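PDB 4IRT: uncharacterized protein from Bacteroides ovatus, which is of unknown function but, as a member of the BNR-repeat, beta-propeller group, may act as a neuraminidase. Local coordinates for residues A[4-15]-A[398-409]. Residues are numbered along the deposited sequence; the frame is centred on the assembly and turned at random.
Sequences QHLVEVGKGYSC and IEPQMIYVLETN
With CG of Glu-407 anti to the carbonyl carbon, beside the backbone N (chi1 -56°), and CG of His-5 anti to the backbone N (chi1 -170°), the two side chains run alongside each other. Glu-407 OE1 meets the imidazole edge at His-5 CD2, 3.3 Å away, while His-5 NE2 hydrogen-bonds to Glu-56. The long, charged glutamate suits this place because its OE2 forms a salt bridge with Arg-51 and its carboxyl carbon rests against CG2 of Val-7. Cut back to an alanine, this position would probably lose the salt bridge to Arg-51 and the carboxylate beside the His-5 edge. Strand 401-407 lies between 5-12 and 381-385, antiparallel to both, so the N-terminal strand completes a blade made by C-terminal ones, as in the velcro closure of beta-propellers. A classic beta bulge sets Val-9 and Gly-10 against the single Ile-403: Val-9 N donates to Ile-403 O (2.8 Å), and Ile-403 N to Gly-10 O (2.9 Å). The bent chain of Met-402, a selenomethionine, lays SE 3.6 Å from Gly-10 N. Leu-6 CD1 and, from the ring's own strand, Met-402 CG lie over opposite faces of Tyr-404, both offset toward the rim; a water joins its OH to Glu-8 OE2.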
# COMPACT_ATOMS: atom_id res chain seq x y z
N GLN A 4 -15.97 -12.83 13.08
CA GLN A 4 -15.19 -11.69 12.46
C GLN A 4 -15.86 -10.35 12.73
O GLN A 4 -16.87 -10.01 12.08
CB GLN A 4 -15.05 -11.90 10.94
CG GLN A 4 -14.24 -13.13 10.54
CD GLN A 4 -12.77 -13.05 10.95
OE1 GLN A 4 -12.28 -11.98 11.34
NE2 GLN A 4 -12.07 -14.18 10.89
N HIS A 5 -15.20 -9.55 13.56
CA HIS A 5 -15.85 -8.40 14.18
C HIS A 5 -15.67 -7.10 13.39
O HIS A 5 -14.56 -6.66 13.11
CB HIS A 5 -15.33 -8.23 15.60
CG HIS A 5 -16.09 -7.23 16.40
ND1 HIS A 5 -17.40 -7.44 16.78
CD2 HIS A 5 -15.75 -6.01 16.87
CE1 HIS A 5 -17.82 -6.40 17.47
NE2 HIS A 5 -16.84 -5.52 17.54
N LEU A 6 -16.79 -6.49 13.06
CA LEU A 6 -16.80 -5.25 12.30
C LEU A 6 -17.16 -4.09 13.21
O LEU A 6 -18.17 -4.13 13.93
CB LEU A 6 -17.83 -5.33 11.19
CG LEU A 6 -17.59 -6.23 9.98
CD1 LEU A 6 -18.91 -6.34 9.20
CD2 LEU A 6 -16.48 -5.69 9.11
N VAL A 7 -16.33 -3.05 13.19
CA VAL A 7 -16.53 -1.87 13.99
C VAL A 7 -16.94 -0.73 13.05
O VAL A 7 -16.18 -0.33 12.15
CB VAL A 7 -15.24 -1.49 14.71
CG1 VAL A 7 -15.49 -0.23 15.51
CG2 VAL A 7 -14.78 -2.64 15.60
N GLU A 8 -18.16 -0.25 13.21
CA GLU A 8 -18.61 0.85 12.37
C GLU A 8 -17.78 2.11 12.62
O GLU A 8 -17.45 2.44 13.78
CB GLU A 8 -20.07 1.16 12.62
CG GLU A 8 -21.04 0.13 12.07
CD GLU A 8 -22.49 0.59 12.19
OE1 GLU A 8 -22.75 1.57 12.89
OE2 GLU A 8 -23.36 -0.05 11.57
N VAL A 9 -17.45 2.80 11.52
CA VAL A 9 -16.83 4.10 11.58
C VAL A 9 -17.82 5.18 11.14
O VAL A 9 -18.35 5.96 11.97
CB VAL A 9 -15.56 4.16 10.71
CG1 VAL A 9 -14.94 5.54 10.81
CG2 VAL A 9 -14.57 3.08 11.09
N GLY A 10 -18.12 5.19 9.85
CA GLY A 10 -19.06 6.14 9.28
C GLY A 10 -19.21 5.92 7.78
O GLY A 10 -18.39 5.27 7.17
N LYS A 11 -20.26 6.47 7.20
CA LYS A 11 -20.48 6.31 5.77
C LYS A 11 -19.49 7.16 5.00
O LYS A 11 -19.14 8.28 5.42
CB LYS A 11 -21.91 6.66 5.42
CG LYS A 11 -22.88 5.65 6.00
CD LYS A 11 -24.32 5.91 5.59
CE LYS A 11 -25.20 4.74 6.04
NZ LYS A 11 -26.64 4.87 5.64
N GLY A 12 -19.05 6.63 3.86
CA GLY A 12 -18.08 7.31 3.02
C GLY A 12 -18.43 7.18 1.57
O GLY A 12 -19.28 6.37 1.20
N TYR A 13 -17.80 8.01 0.74
CA TYR A 13 -18.01 7.94 -0.70
C TYR A 13 -17.80 6.52 -1.24
O TYR A 13 -16.80 5.91 -0.90
CB TYR A 13 -16.99 8.83 -1.39
CG TYR A 13 -17.25 9.08 -2.84
CD1 TYR A 13 -18.33 9.85 -3.25
CD2 TYR A 13 -16.39 8.57 -3.81
CE1 TYR A 13 -18.56 10.10 -4.60
CE2 TYR A 13 -16.61 8.82 -5.17
CZ TYR A 13 -17.70 9.58 -5.55
OH TYR A 13 -17.90 9.85 -6.88
N SER A 14 -18.72 6.04 -2.08
CA SER A 14 -18.65 4.70 -2.66
C SER A 14 -18.77 4.63 -4.19
O SER A 14 -18.77 3.54 -4.77
CB SER A 14 -19.73 3.79 -2.02
OG SER A 14 -19.41 3.51 -0.66
N CYS A 15 -18.88 5.78 -4.85
CA CYS A 15 -19.13 5.75 -6.30
C CYS A 15 -17.89 5.38 -7.11
O CYS A 15 -18.01 4.94 -8.26
CB CYS A 15 -19.68 7.09 -6.78
SG CYS A 15 -21.29 7.54 -6.09
N ILE A 398 -24.33 5.92 -6.35
CA ILE A 398 -24.87 5.14 -5.25
C ILE A 398 -24.66 5.86 -3.91
O ILE A 398 -23.79 6.72 -3.75
CB ILE A 398 -24.30 3.71 -5.20
CG1 ILE A 398 -22.78 3.73 -4.96
CG2 ILE A 398 -24.63 2.98 -6.51
CD1 ILE A 398 -22.26 2.38 -4.48
N GLU A 399 -25.47 5.47 -2.95
CA GLU A 399 -25.38 6.01 -1.61
C GLU A 399 -24.07 5.65 -0.97
O GLU A 399 -23.51 4.59 -1.24
CB GLU A 399 -26.50 5.48 -0.74
CG GLU A 399 -27.85 6.01 -1.10
CD GLU A 399 -28.81 5.73 0.02
OE1 GLU A 399 -29.29 4.60 0.08
OE2 GLU A 399 -28.99 6.63 0.88
N PRO A 400 -23.55 6.55 -0.12
CA PRO A 400 -22.32 6.23 0.55
C PRO A 400 -22.54 4.98 1.45
O PRO A 400 -23.58 4.88 2.12
CB PRO A 400 -22.00 7.51 1.35
CG PRO A 400 -23.35 8.12 1.60
CD PRO A 400 -24.13 7.83 0.34
N GLN A 401 -21.59 4.06 1.42
CA GLN A 401 -21.63 2.81 2.19
C GLN A 401 -20.78 2.92 3.47
O GLN A 401 -19.78 3.69 3.55
CB GLN A 401 -21.16 1.61 1.32
CG GLN A 401 -21.94 1.45 0.00
CD GLN A 401 -23.43 1.15 0.21
OE1 GLN A 401 -24.35 1.94 -0.17
NE2 GLN A 401 -23.68 0.06 0.88
N MSE A 402 -21.16 2.15 4.47
CA MSE A 402 -20.48 2.21 5.78
C MSE A 402 -19.06 1.78 5.66
O MSE A 402 -18.76 0.79 5.01
CB MSE A 402 -21.23 1.27 6.72
CG MSE A 402 -20.64 1.17 8.10
SE MSE A 402 -20.69 2.85 9.06
CE MSE A 402 -22.63 2.94 9.28
N ILE A 403 -18.17 2.54 6.29
CA ILE A 403 -16.76 2.15 6.49
C ILE A 403 -16.67 1.45 7.84
O ILE A 403 -17.27 1.90 8.85
CB ILE A 403 -15.83 3.35 6.45
CG1 ILE A 403 -15.81 3.97 5.04
CG2 ILE A 403 -14.42 2.97 6.85
CD1 ILE A 403 -15.31 5.40 5.03
N TYR A 404 -15.98 0.33 7.84
CA TYR A 404 -15.70 -0.42 9.07
C TYR A 404 -14.22 -0.60 9.30
O TYR A 404 -13.43 -0.64 8.33
CB TYR A 404 -16.25 -1.83 8.97
CG TYR A 404 -17.71 -1.94 8.61
CD1 TYR A 404 -18.12 -1.99 7.28
CD2 TYR A 404 -18.68 -2.03 9.59
CE1 TYR A 404 -19.47 -2.09 6.96
CE2 TYR A 404 -20.03 -2.16 9.29
CZ TYR A 404 -20.41 -2.20 7.96
OH TYR A 404 -21.74 -2.30 7.66
N VAL A 405 -13.84 -0.81 10.55
CA VAL A 405 -12.59 -1.49 10.80
C VAL A 405 -12.94 -2.95 11.10
O VAL A 405 -13.71 -3.25 12.04
CB VAL A 405 -11.79 -0.84 11.95
CG1 VAL A 405 -10.57 -1.69 12.28
CG2 VAL A 405 -11.40 0.57 11.58
N LEU A 406 -12.40 -3.85 10.29
CA LEU A 406 -12.59 -5.25 10.50
C LEU A 406 -11.44 -5.76 11.36
O LEU A 406 -10.25 -5.75 10.95
CB LEU A 406 -12.68 -5.98 9.16
CG LEU A 406 -13.24 -7.41 9.18
CD1 LEU A 406 -13.51 -7.89 7.76
CD2 LEU A 406 -12.26 -8.37 9.84
N GLU A 407 -11.80 -6.17 12.57
CA GLU A 407 -10.85 -6.68 13.55
C GLU A 407 -10.81 -8.20 13.36
O GLU A 407 -11.74 -8.91 13.71
CB GLU A 407 -11.30 -6.31 14.96
CG GLU A 407 -11.50 -4.81 15.16
CD GLU A 407 -11.86 -4.41 16.60
OE1 GLU A 407 -12.55 -5.19 17.30
OE2 GLU A 407 -11.43 -3.32 17.02
N THR A 408 -9.73 -8.68 12.78
CA THR A 408 -9.70 -10.05 12.31
C THR A 408 -9.38 -11.00 13.45
O THR A 408 -8.45 -10.76 14.23
CB THR A 408 -8.63 -10.27 11.23
OG1 THR A 408 -7.34 -10.12 11.83
CG2 THR A 408 -8.79 -9.29 10.08
N ASN A 409 -10.17 -12.06 13.55
CA ASN A 409 -9.87 -13.16 14.44
C ASN A 409 -8.94 -14.13 13.68
O ASN A 409 -9.30 -14.63 12.59
CB ASN A 409 -11.17 -13.86 14.83
CG ASN A 409 -10.97 -14.96 15.86
OD1 ASN A 409 -9.85 -15.32 16.21
ND2 ASN A 409 -12.09 -15.50 16.34
O HOH W 1 -23.60 -0.89 8.87
O HOH W 2 -26.36 6.38 2.88
O HOH W 3 -25.36 3.18 3.14
O HOH W 4 -21.27 7.35 -2.60